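Local coordinates for maltose ABC transporter, periplasmic maltose-binding protein (Thermotoga maritima, PDB 2GHA) that binds maltotriose as the periplasmic solute-binding protein of a maltose ABC transporter, probably handing the sugar to the membrane-bound permease, at residues N80-K85 with I286-T291; A112-K117 with Y243-I248; G183-G188 with A361-V366. All coordinates share one frame; numbering follows the deposited sequence.

Contact 1: residues N80-K85 with I286-T291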
ATOM      1  N   ASN A  80     -16.494  10.252  17.851  1.00 16.34           N
ATOM      2  CA  ASN A  80     -17.477   9.298  17.406  1.00 16.19           C
ATOM      3  C   ASN A  80     -18.527   9.980  16.496  1.00 15.80           C
ATOM      4  O   ASN A  80     -18.843  11.166  16.644  1.00 16.51           O
ATOM      5  CB  ASN A  80     -18.111   8.602  18.618  1.00 18.02           C
ATOM      6  CG  ASN A  80     -17.087   7.787  19.456  1.00 20.14           C
ATOM      7  OD1 ASN A  80     -15.993   7.409  18.995  1.00 22.30           O
ATOM      8  ND2 ASN A  80     -17.453   7.513  20.704  1.00 25.25           N
ATOM      9  N   PHE A  81     -19.030   9.232  15.528  1.00 15.33           N
ATOM     10  CA  PHE A  81     -20.014   9.753  14.562  1.00 15.04           C
ATOM     11  C   PHE A  81     -20.980   8.622  14.204  1.00 15.05           C
ATOM     12  O   PHE A  81     -20.682   7.462  14.458  1.00 14.52           O
ATOM     13  CB  PHE A  81     -19.306  10.334  13.320  1.00 14.22           C
ATOM     14  CG  PHE A  81     -18.391   9.354  12.613  1.00 13.67           C
ATOM     15  CD1 PHE A  81     -18.806   8.718  11.438  1.00 15.39           C
ATOM     16  CD2 PHE A  81     -17.129   9.054  13.141  1.00 13.72           C
ATOM     17  CE1 PHE A  81     -17.961   7.798  10.805  1.00 14.08           C
ATOM     18  CE2 PHE A  81     -16.284   8.141  12.513  1.00 14.97           C
ATOM     19  CZ  PHE A  81     -16.704   7.521  11.345  1.00 15.14           C
ATOM     20  N   SER A  82     -22.136   8.969  13.646  1.00 16.17           N
ATOM     21  CA  SER A  82     -23.216   8.009  13.438  1.00 16.56           C
ATOM     22  C   SER A  82     -22.816   6.823  12.581  1.00 15.98           C
ATOM     23  O   SER A  82     -23.252   5.722  12.828  1.00 16.67           O
ATOM     24  CB  SER A  82     -24.458   8.683  12.868  1.00 17.65           C
ATOM     25  OG  SER A  82     -24.197   9.318  11.634  1.00 21.58           O
ATOM     26  N   ASP A  83     -21.983   7.054  11.573  1.00 15.01           N
ATOM     27  CA  ASP A  83     -21.594   5.972  10.676  1.00 14.63           C
ATOM     28  C   ASP A  83     -20.411   5.112  11.184  1.00 13.89           C
ATOM     29  O   ASP A  83     -20.028   4.158  10.521  1.00 12.97           O
ATOM     30  CB  ASP A  83     -21.287   6.531   9.291  1.00 14.73           C
ATOM     31  CG  ASP A  83     -22.539   6.878   8.527  1.00 16.51           C
ATOM     32  OD1 ASP A  83     -23.091   5.993   7.858  1.00 17.15           O
ATOM     33  OD2 ASP A  83     -22.960   8.043   8.580  1.00 21.63           O
ATOM     34  N   LEU A  84     -19.864   5.412  12.356  1.00 13.26           N
ATOM     35  CA  LEU A  84     -18.702   4.647  12.859  1.00 13.44           C
ATOM     36  C   LEU A  84     -18.965   3.139  12.839  1.00 12.60           C
ATOM     37  O   LEU A  84     -18.099   2.357  12.423  1.00 11.93           O
ATOM     38  CB  LEU A  84     -18.348   5.107  14.264  1.00 13.63           C
ATOM     39  CG  LEU A  84     -17.199   4.434  15.018  1.00 14.95           C
ATOM     40  CD1 LEU A  84     -15.904   4.747  14.312  1.00 17.67           C
ATOM     41  CD2 LEU A  84     -17.148   4.868  16.483  1.00 16.06           C
ATOM     42  N   LYS A  85     -20.150   2.740  13.294  1.00 11.59           N
ATOM     43  CA  LYS A  85     -20.513   1.344  13.394  1.00 11.89           C
ATOM     44  C   LYS A  85     -20.427   0.624  12.050  1.00 10.87           C
ATOM     45  O   LYS A  85     -20.295  -0.591  12.023  1.00 12.30           O
ATOM     46  CB  LYS A  85     -21.933   1.181  13.942  1.00 10.72           C
ATOM     47  CG  LYS A  85     -23.039   1.728  13.004  1.00 13.37           C
ATOM     48  CD  LYS A  85     -24.435   1.436  13.547  1.00 13.84           C
ATOM     49  CE  LYS A  85     -25.574   1.819  12.580  1.00 15.09           C
ATOM     50  NZ  LYS A  85     -25.669   0.968  11.335  1.00 16.21           N
ATOM     51  N   ILE A 286     -18.373  11.901   3.197  1.00 10.19           N
ATOM     52  CA  ILE A 286     -17.420  10.903   2.686  1.00  9.87           C
ATOM     53  C   ILE A 286     -17.745   9.523   3.242  1.00  9.87           C
ATOM     54  O   ILE A 286     -17.682   8.531   2.515  1.00 10.30           O
ATOM     55  CB  ILE A 286     -15.952  11.333   2.932  1.00  9.69           C
ATOM     56  CG1 ILE A 286     -15.640  12.594   2.123  1.00 10.72           C
ATOM     57  CG2 ILE A 286     -14.976  10.226   2.624  1.00 10.06           C
ATOM     58  CD1 ILE A 286     -15.777  12.432   0.634  1.00 12.04           C
ATOM     59  N   ALA A 287     -18.135   9.470   4.512  1.00  9.71           N
ATOM     60  CA  ALA A 287     -18.327   8.198   5.209  1.00  9.92           C
ATOM     61  C   ALA A 287     -19.587   7.429   4.821  1.00 10.63           C
ATOM     62  O   ALA A 287     -19.745   6.265   5.231  1.00 10.48           O
ATOM     63  CB  ALA A 287     -18.304   8.419   6.733  1.00  9.47           C
ATOM     64  N   LYS A 288     -20.495   8.036   4.073  1.00 10.44           N
ATOM     65  CA  LYS A 288     -21.773   7.426   3.782  1.00 10.95           C
ATOM     66  C   LYS A 288     -21.612   6.281   2.805  1.00 11.67           C
ATOM     67  O   LYS A 288     -20.638   6.213   2.083  1.00 11.98           O
ATOM     68  CB  LYS A 288     -22.755   8.441   3.207  1.00 11.70           C
ATOM     69  CG  LYS A 288     -23.069   9.576   4.135  1.00 11.58           C
ATOM     70  CD  LYS A 288     -23.727   9.118   5.432  1.00 15.48           C
ATOM     71  CE  LYS A 288     -24.008  10.268   6.395  1.00 16.89           C
ATOM     72  NZ  LYS A 288     -24.779   9.748   7.595  1.00 18.53           N
ATOM     73  N   LYS A 289     -22.587   5.371   2.820  1.00 11.68           N
ATOM     74  CA  LYS A 289     -22.581   4.189   1.969  1.00 11.95           C
ATOM     75  C   LYS A 289     -22.400   4.497   0.485  1.00 10.98           C
ATOM     76  O   LYS A 289     -21.497   3.940  -0.164  1.00 11.09           O
ATOM     77  CB  LYS A 289     -23.869   3.383   2.139  1.00 12.14           C
ATOM     78  CG  LYS A 289     -23.879   2.111   1.327  1.00 13.78           C
ATOM     79  CD  LYS A 289     -25.035   1.191   1.760  1.00 14.92           C
ATOM     80  CE  LYS A 289     -26.394   1.800   1.557  1.00 17.28           C
ATOM     81  NZ  LYS A 289     -27.496   0.778   1.621  1.00 20.90           N
ATOM     82  N   GLU A 290     -23.275   5.319  -0.082  1.00 11.66           N
ATOM     83  CA  GLU A 290     -23.106   5.672  -1.496  1.00 11.87           C
ATOM     84  C   GLU A 290     -21.735   6.292  -1.766  1.00 11.84           C
ATOM     85  O   GLU A 290     -21.106   5.965  -2.779  1.00 11.90           O
ATOM     86  CB  GLU A 290     -24.176   6.647  -1.991  1.00 12.48           C
ATOM     87  CG  GLU A 290     -25.488   5.979  -2.385  1.00 14.30           C
ATOM     88  CD  GLU A 290     -26.366   6.921  -3.154  1.00 15.48           C
ATOM     89  OE1 GLU A 290     -25.928   7.316  -4.265  1.00 15.61           O
ATOM     90  OE2 GLU A 290     -27.440   7.291  -2.608  1.00 17.28           O
ATOM     91  N   THR A 291     -21.267   7.196  -0.899  1.00  9.72           N
ATOM     92  CA  THR A 291     -20.008   7.892  -1.177  1.00 10.82           C
ATOM     93  C   THR A 291     -18.832   6.921  -1.166  1.00  9.63           C
ATOM     94  O   THR A 291     -17.963   6.945  -2.023  1.00 10.53           O
ATOM     95  CB  THR A 291     -19.780   9.054  -0.187  1.00 10.14           C
ATOM     96  OG1 THR A 291     -21.026   9.751  -0.060  1.00 12.19           O
ATOM     97  CG2 THR A 291     -18.698  10.031  -0.720  1.00 10.81           C
TER

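Contact 2: residues A112-K117 with Y243-I248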
ATOM      1  N   ALA A 112      -0.488  -8.432  -4.884  1.00 10.16           N
ATOM      2  CA  ALA A 112      -0.851  -9.755  -5.363  1.00 10.38           C
ATOM      3  C   ALA A 112      -0.200  -9.923  -6.729  1.00 10.42           C
ATOM      4  O   ALA A 112       0.417  -8.995  -7.236  1.00 10.37           O
ATOM      5  CB  ALA A 112      -2.331  -9.873  -5.455  1.00 10.89           C
ATOM      6  N   LEU A 113      -0.340 -11.105  -7.299  1.00 11.14           N
ATOM      7  CA  LEU A 113       0.065 -11.340  -8.665  1.00 11.54           C
ATOM      8  C   LEU A 113      -1.003 -10.809  -9.602  1.00 12.12           C
ATOM      9  O   LEU A 113      -2.166 -11.246  -9.554  1.00 13.10           O
ATOM     10  CB  LEU A 113       0.235 -12.836  -8.928  1.00 11.67           C
ATOM     11  CG  LEU A 113       0.901 -13.196 -10.262  1.00 12.30           C
ATOM     12  CD1 LEU A 113       2.388 -12.907 -10.215  1.00 14.24           C
ATOM     13  CD2 LEU A 113       0.620 -14.676 -10.574  1.00 13.55           C
ATOM     14  N   ILE A 114      -0.611  -9.885 -10.470  1.00 11.53           N
ATOM     15  CA  ILE A 114      -1.494  -9.397 -11.515  1.00 12.02           C
ATOM     16  C   ILE A 114      -0.881  -9.909 -12.796  1.00 12.14           C
ATOM     17  O   ILE A 114       0.322  -9.741 -13.032  1.00 11.59           O
ATOM     18  CB  ILE A 114      -1.608  -7.847 -11.490  1.00 12.11           C
ATOM     19  CG1 ILE A 114      -2.053  -7.406 -10.093  1.00 10.20           C
ATOM     20  CG2 ILE A 114      -2.609  -7.350 -12.570  1.00 11.08           C
ATOM     21  CD1 ILE A 114      -2.054  -5.897  -9.926  1.00 10.79           C
ATOM     22  N   TYR A 115      -1.696 -10.553 -13.625  1.00 12.51           N
ATOM     23  CA  TYR A 115      -1.149 -11.214 -14.811  1.00 13.44           C
ATOM     24  C   TYR A 115      -1.989 -10.895 -16.045  1.00 13.03           C
ATOM     25  O   TYR A 115      -3.192 -10.637 -15.949  1.00 13.66           O
ATOM     26  CB  TYR A 115      -0.992 -12.714 -14.561  1.00 14.16           C
ATOM     27  CG  TYR A 115      -2.281 -13.433 -14.288  1.00 14.51           C
ATOM     28  CD1 TYR A 115      -2.923 -14.147 -15.291  1.00 16.42           C
ATOM     29  CD2 TYR A 115      -2.876 -13.395 -13.032  1.00 14.80           C
ATOM     30  CE1 TYR A 115      -4.120 -14.803 -15.058  1.00 16.80           C
ATOM     31  CE2 TYR A 115      -4.089 -14.044 -12.785  1.00 16.65           C
ATOM     32  CZ  TYR A 115      -4.710 -14.755 -13.802  1.00 16.58           C
ATOM     33  OH  TYR A 115      -5.921 -15.379 -13.521  1.00 16.69           O
ATOM     34  N   ASN A 116      -1.321 -10.804 -17.185  1.00 12.53           N
ATOM     35  CA  ASN A 116      -1.941 -10.498 -18.453  1.00 12.49           C
ATOM     36  C   ASN A 116      -2.282 -11.828 -19.096  1.00 12.64           C
ATOM     37  O   ASN A 116      -1.385 -12.587 -19.477  1.00 12.44           O
ATOM     38  CB  ASN A 116      -0.982  -9.663 -19.308  1.00 11.84           C
ATOM     39  CG  ASN A 116      -1.578  -9.223 -20.670  1.00 11.46           C
ATOM     40  OD1 ASN A 116      -2.411  -9.916 -21.259  1.00 13.59           O
ATOM     41  ND2 ASN A 116      -1.116  -8.078 -21.177  1.00 12.82           N
ATOM     42  N   LYS A 117      -3.579 -12.083 -19.234  1.00 13.23           N
ATOM     43  CA  LYS A 117      -4.074 -13.369 -19.715  1.00 14.41           C
ATOM     44  C   LYS A 117      -3.691 -13.632 -21.179  1.00 14.44           C
ATOM     45  O   LYS A 117      -3.734 -14.790 -21.625  1.00 16.06           O
ATOM     46  CB  LYS A 117      -5.593 -13.466 -19.505  1.00 14.12           C
ATOM     47  CG  LYS A 117      -6.009 -13.524 -18.042  1.00 15.35           C
ATOM     48  CD  LYS A 117      -7.506 -13.496 -17.908  1.00 14.98           C
ATOM     49  CE  LYS A 117      -7.966 -13.501 -16.442  1.00 17.00           C
ATOM     50  NZ  LYS A 117      -9.447 -13.418 -16.330  1.00 20.05           N
ATOM     51  N   TYR A 243      -6.515  -8.674 -17.703  1.00 13.57           N
ATOM     52  CA  TYR A 243      -5.694  -9.100 -16.588  1.00 14.17           C
ATOM     53  C   TYR A 243      -6.509  -9.993 -15.647  1.00 14.16           C
ATOM     54  O   TYR A 243      -7.750  -9.942 -15.618  1.00 14.50           O
ATOM     55  CB  TYR A 243      -5.139  -7.873 -15.803  1.00 14.91           C
ATOM     56  CG  TYR A 243      -6.259  -7.111 -15.162  1.00 14.69           C
ATOM     57  CD1 TYR A 243      -6.732  -7.469 -13.899  1.00 15.01           C
ATOM     58  CD2 TYR A 243      -6.929  -6.102 -15.851  1.00 16.86           C
ATOM     59  CE1 TYR A 243      -7.827  -6.833 -13.348  1.00 18.19           C
ATOM     60  CE2 TYR A 243      -8.022  -5.460 -15.295  1.00 17.98           C
ATOM     61  CZ  TYR A 243      -8.466  -5.829 -14.048  1.00 18.37           C
ATOM     62  OH  TYR A 243      -9.564  -5.165 -13.481  1.00 19.30           O
ATOM     63  N   GLY A 244      -5.796 -10.776 -14.853  1.00 13.68           N
ATOM     64  CA  GLY A 244      -6.356 -11.417 -13.664  1.00 13.57           C
ATOM     65  C   GLY A 244      -5.528 -11.068 -12.432  1.00 13.29           C
ATOM     66  O   GLY A 244      -4.401 -10.545 -12.548  1.00 12.18           O
ATOM     67  N   VAL A 245      -6.104 -11.386 -11.273  1.00 13.18           N
ATOM     68  CA  VAL A 245      -5.490 -11.207  -9.970  1.00 13.60           C
ATOM     69  C   VAL A 245      -5.495 -12.523  -9.206  1.00 14.22           C
ATOM     70  O   VAL A 245      -6.519 -13.185  -9.114  1.00 15.13           O
ATOM     71  CB  VAL A 245      -6.265 -10.175  -9.155  1.00 14.02           C
ATOM     72  CG1 VAL A 245      -5.624  -9.981  -7.809  1.00 13.56           C
ATOM     73  CG2 VAL A 245      -6.306  -8.858  -9.927  1.00 13.29           C
ATOM     74  N   ALA A 246      -4.358 -12.890  -8.639  1.00 14.61           N
ATOM     75  CA  ALA A 246      -4.223 -14.132  -7.911  1.00 14.62           C
ATOM     76  C   ALA A 246      -3.254 -13.887  -6.767  1.00 14.78           C
ATOM     77  O   ALA A 246      -2.501 -12.931  -6.824  1.00 13.57           O
ATOM     78  CB  ALA A 246      -3.676 -15.180  -8.842  1.00 14.83           C
ATOM     79  N   PRO A 247      -3.255 -14.737  -5.722  1.00 15.09           N
ATOM     80  CA  PRO A 247      -2.207 -14.570  -4.730  1.00 14.91           C
ATOM     81  C   PRO A 247      -0.832 -14.712  -5.361  1.00 15.16           C
ATOM     82  O   PRO A 247      -0.672 -15.372  -6.403  1.00 15.69           O
ATOM     83  CB  PRO A 247      -2.459 -15.730  -3.746  1.00 15.97           C
ATOM     84  CG  PRO A 247      -3.872 -16.078  -3.937  1.00 17.14           C
ATOM     85  CD  PRO A 247      -4.147 -15.868  -5.390  1.00 15.12           C
ATOM     86  N   ILE A 248       0.163 -14.103  -4.738  1.00 14.20           N
ATOM     87  CA  ILE A 248       1.550 -14.309  -5.142  1.00 15.08           C
ATOM     88  C   ILE A 248       1.748 -15.824  -5.046  1.00 14.81           C
ATOM     89  O   ILE A 248       1.253 -16.436  -4.108  1.00 16.14           O
ATOM     90  CB  ILE A 248       2.502 -13.549  -4.212  1.00 14.95           C
ATOM     91  CG1 ILE A 248       2.262 -12.040  -4.335  1.00 15.51           C
ATOM     92  CG2 ILE A 248       3.969 -13.889  -4.522  1.00 14.19           C
ATOM     93  CD1 ILE A 248       2.861 -11.231  -3.264  1.00 14.62           C
TER
HETATM   94  O   HOH W   1      -6.881 -15.225 -11.149  1.00 34.96           O

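Contact 3: residues G183-G188 with A361-V366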
ATOM      1  N   GLY A 183      13.032  -8.336  13.283  1.00 15.80           N
ATOM      2  CA  GLY A 183      13.223  -9.653  12.618  1.00 16.33           C
ATOM      3  C   GLY A 183      13.587  -9.599  11.137  1.00 15.90           C
ATOM      4  O   GLY A 183      13.385 -10.554  10.412  1.00 15.47           O
ATOM      5  N   LEU A 184      14.143  -8.486  10.695  1.00 15.41           N
ATOM      6  CA  LEU A 184      14.377  -8.277   9.266  1.00 16.38           C
ATOM      7  C   LEU A 184      15.754  -8.766   8.794  1.00 16.40           C
ATOM      8  O   LEU A 184      16.120  -8.601   7.621  1.00 16.15           O
ATOM      9  CB  LEU A 184      14.182  -6.810   8.921  1.00 16.51           C
ATOM     10  CG  LEU A 184      12.752  -6.323   9.159  1.00 15.75           C
ATOM     11  CD1 LEU A 184      12.695  -4.820   9.022  1.00 16.57           C
ATOM     12  CD2 LEU A 184      11.733  -7.011   8.232  1.00 17.65           C
ATOM     13  N   ALA A 185      16.499  -9.392   9.705  1.00 17.54           N
ATOM     14  CA  ALA A 185      17.754 -10.051   9.359  1.00 17.38           C
ATOM     15  C   ALA A 185      17.829 -11.430   9.993  1.00 17.76           C
ATOM     16  O   ALA A 185      18.929 -11.990  10.147  1.00 17.39           O
ATOM     17  CB  ALA A 185      18.939  -9.189   9.775  1.00 17.78           C
ATOM     18  N   ASN A 186      16.673 -11.989  10.356  1.00 17.99           N
ATOM     19  CA  ASN A 186      16.637 -13.351  10.870  1.00 18.25           C
ATOM     20  C   ASN A 186      16.723 -14.347   9.710  1.00 18.50           C
ATOM     21  O   ASN A 186      16.815 -13.944   8.547  1.00 19.08           O
ATOM     22  CB  ASN A 186      15.433 -13.590  11.788  1.00 18.07           C
ATOM     23  CG  ASN A 186      14.100 -13.683  11.061  1.00 17.85           C
ATOM     24  OD1 ASN A 186      14.020 -13.746   9.830  1.00 16.44           O
ATOM     25  ND2 ASN A 186      13.027 -13.715  11.845  1.00 17.56           N
ATOM     26  N   GLU A 187      16.744 -15.641  10.024  1.00 19.64           N
ATOM     27  CA  GLU A 187      16.972 -16.666   8.997  1.00 20.20           C
ATOM     28  C   GLU A 187      15.908 -16.646   7.874  1.00 19.69           C
ATOM     29  O   GLU A 187      16.233 -16.847   6.690  1.00 20.48           O
ATOM     30  CB  GLU A 187      17.073 -18.055   9.652  1.00 21.50           C
ATOM     31  CG  GLU A 187      18.321 -18.231  10.537  1.00 25.39           C
ATOM     32  CD  GLU A 187      18.134 -17.811  12.019  1.00 31.02           C
ATOM     33  OE1 GLU A 187      17.504 -16.753  12.320  1.00 33.71           O
ATOM     34  OE2 GLU A 187      18.652 -18.548  12.899  1.00 34.83           O
ATOM     35  N   GLY A 188      14.652 -16.404   8.255  1.00 19.22           N
ATOM     36  CA  GLY A 188      13.555 -16.276   7.319  1.00 18.17           C
ATOM     37  C   GLY A 188      13.708 -15.057   6.416  1.00 17.34           C
ATOM     38  O   GLY A 188      13.490 -15.131   5.215  1.00 15.90           O
ATOM     39  N   ALA A 361      23.905  -7.097   4.140  1.00 16.69           N
ATOM     40  CA  ALA A 361      23.007  -5.985   3.867  1.00 16.53           C
ATOM     41  C   ALA A 361      21.906  -5.933   4.925  1.00 15.20           C
ATOM     42  O   ALA A 361      21.589  -4.856   5.435  1.00 15.90           O
ATOM     43  CB  ALA A 361      22.424  -6.105   2.498  1.00 16.15           C
ATOM     44  N   LEU A 362      21.329  -7.080   5.277  1.00 15.48           N
ATOM     45  CA  LEU A 362      20.200  -7.064   6.200  1.00 16.09           C
ATOM     46  C   LEU A 362      20.650  -6.821   7.640  1.00 16.35           C
ATOM     47  O   LEU A 362      19.985  -6.128   8.402  1.00 15.84           O
ATOM     48  CB  LEU A 362      19.403  -8.363   6.134  1.00 15.50           C
ATOM     49  CG  LEU A 362      18.661  -8.644   4.819  1.00 16.42           C
ATOM     50  CD1 LEU A 362      18.012  -9.985   4.929  1.00 17.14           C
ATOM     51  CD2 LEU A 362      17.632  -7.552   4.498  1.00 17.97           C
ATOM     52  N   LYS A 363      21.801  -7.375   8.017  1.00 16.70           N
ATOM     53  CA  LYS A 363      22.300  -7.133   9.358  1.00 17.76           C
ATOM     54  C   LYS A 363      22.576  -5.656   9.545  1.00 17.62           C
ATOM     55  O   LYS A 363      22.200  -5.109  10.565  1.00 17.41           O
ATOM     56  CB  LYS A 363      23.514  -8.009   9.653  1.00 18.89           C
ATOM     57  CG  LYS A 363      23.130  -9.473   9.728  1.00 22.90           C
ATOM     58  CD  LYS A 363      22.593  -9.818  11.109  1.00 24.79           C
ATOM     59  CE  LYS A 363      21.741 -11.075  11.119  1.00 25.10           C
ATOM     60  NZ  LYS A 363      20.885 -11.002  12.349  1.00 27.65           N
ATOM     61  N   ASN A 364      23.179  -4.999   8.548  1.00 17.08           N
ATOM     62  CA  ASN A 364      23.439  -3.552   8.613  1.00 17.17           C
ATOM     63  C   ASN A 364      22.135  -2.741   8.645  1.00 16.80           C
ATOM     64  O   ASN A 364      22.041  -1.722   9.329  1.00 16.78           O
ATOM     65  CB  ASN A 364      24.307  -3.102   7.434  1.00 17.68           C
ATOM     66  CG  ASN A 364      25.739  -3.597   7.539  1.00 19.54           C
ATOM     67  OD1 ASN A 364      26.174  -4.049   8.606  1.00 23.45           O
ATOM     68  ND2 ASN A 364      26.479  -3.531   6.424  1.00 21.29           N
ATOM     69  N   ALA A 365      21.156  -3.168   7.853  1.00 16.28           N
ATOM     70  CA  ALA A 365      19.859  -2.500   7.843  1.00 16.35           C
ATOM     71  C   ALA A 365      19.270  -2.491   9.238  1.00 16.37           C
ATOM     72  O   ALA A 365      18.794  -1.454   9.701  1.00 17.05           O
ATOM     73  CB  ALA A 365      18.910  -3.171   6.880  1.00 16.67           C
ATOM     74  N   VAL A 366      19.261  -3.646   9.895  1.00 16.71           N
ATOM     75  CA  VAL A 366      18.698  -3.730  11.236  1.00 16.54           C
ATOM     76  C   VAL A 366      19.472  -2.851  12.246  1.00 16.91           C
ATOM     77  O   VAL A 366      18.864  -2.196  13.088  1.00 15.68           O
ATOM     78  CB  VAL A 366      18.551  -5.192  11.695  1.00 17.30           C
ATOM     79  CG1 VAL A 366      18.194  -5.259  13.154  1.00 17.40           C
ATOM     80  CG2 VAL A 366      17.501  -5.904  10.850  1.00 17.78           C
TER

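Contact 1: residues N80-K85 with I286-T291
In D83 and K288 alike CG stands beside the backbone N, anti to the carbonyl carbon (chi1 -76° in D83). K288 starts with a CB that points away from residues 80-85, but a bend at chi2 (-62°) followed by an extended end brings its ammonium back to them. The two side chains cross at about a right angle, and K288 NZ donates to D83 OD2 at 2.7 Å, a salt bridge that uses the syn lone pair of that oxygen. K288 CE follows NZ to within 3.3 Å of D83 OD2. F81 CE1 approaches the A287 methyl carbon CB at 4.1 Å, while L84 CA lies over one face of the same ring, toward the rim. A type I turn from F81 to L84, with L84 N bonded to F81 O at 3.0 Å, probably presents F81 and D83 to residues 286-291. The contact joins the loop between helices 66-71 and 89-94 to the short link between helices 275-286 and 289-298, where K288 is the N-cap. R305 NH1 forms a salt bridge with D83 OD1 and a hydrogen bond with A287 O, bridging both segments. With a cation on each oxygen, the buried D83 carboxylate is probably kept ionised.

Contact 2: residues A112-K117 with Y243-I248
The Y115 ring lies across G244, whose CA stands over one face, 3.9 Å from the ring centroid: a CH-pi contact displaced toward the rim. At the edge, in the ring plane, a water lies 2.6 Å from Y115 OH and donates to V245 O, tying the phenol to the opposite backbone. Y115 CG sits between its backbone N and carbonyl carbon (chi1 62°), which turns the ring over the neighbouring strand, where CE2 also reaches A246 CB at 4.1 Å. On the other side of the sheet, I114 and Y243 run side by side, I114 CG2 touching Y243 CB at 4.1 Å. A separate apolar contact brings A112 CB to V245 CG1. The strands themselves run antiparallel (156°). Two reciprocal pairs of backbone hydrogen bonds link L113 with A246 and Y115 with G244, of which Y115 N to G244 O is 2.9 Å long and fairly straight (163° at the hydrogen). Strand 243-246 is outermost in its four-stranded sheet, and strand 112-116 pairs on its other side with strand 223-228. I233 of helix 233-238 packs on I114, Y243 and V245, while F321 of helix 316-326 packs on A112 and V245.

Contact 3: residues G183-G188 with A361-V366
A185 presses its methyl group onto the C-terminal helix 358-373 from the turn joining strand 181-183 to helix 187-201, just ahead of an asparagine N-cap. The apolar contacts centre on that methyl: A185 CB lies 3.8 Å from L362 CB and 3.7 Å from V366 CG2, so it meets two residues one helical turn apart. V366 CG2 is shared, since L184 CB approaches it at 3.9 Å; it stands beside the backbone N of V366 while CG1 is anti to it (chi1 170°). The polar link across the contact is weak: K363 NZ donates to A185 O at 3.1 Å. The lysine gets there by bending at chi2 (-83°), which folds its chain back past the alanine, its CE coming to 3.6 Å from A185 CB. Capping belongs to N186, whose OD1 accepts a hydrogen bond from A189 N while ND2 donates to G166 O. Helix 341-352 backs the contact, with M344 touching both L184 and L362, and I190 and V193 of helix 187-201 also pack on L362. One buried acceptor finds no polar partner in the model: L184 O faces hydrocarbon, with L362 CB, CD1 and CD2 each 3.6 Å from it.

Along the chain the six segments come in the order 80-85, 112-117, 183-188, 243-248, 286-291, 361-366. Both halves of contact 2 therefore fall between those of contact 1, whereas contact 3 alternates with each. Centre to centre, contacts 1 and 3 are 42 Å apart, on opposite sides of the chain's centre; contact 2 is 32 Å from contact 1 and 29 Å from contact 3. Contact 2 belongs to the four-stranded sheet; contact 1 joins a loop to the link before helix 289-298, and contact 3 the turn before helix 187-201 to the side of helix 358-373. This spread fits the two-lobed fold of periplasmic binding proteins, with sugar in the cleft: the I114 side chain is about 11 Å and the L184 side chain about 12 Å from a bound glucose unit.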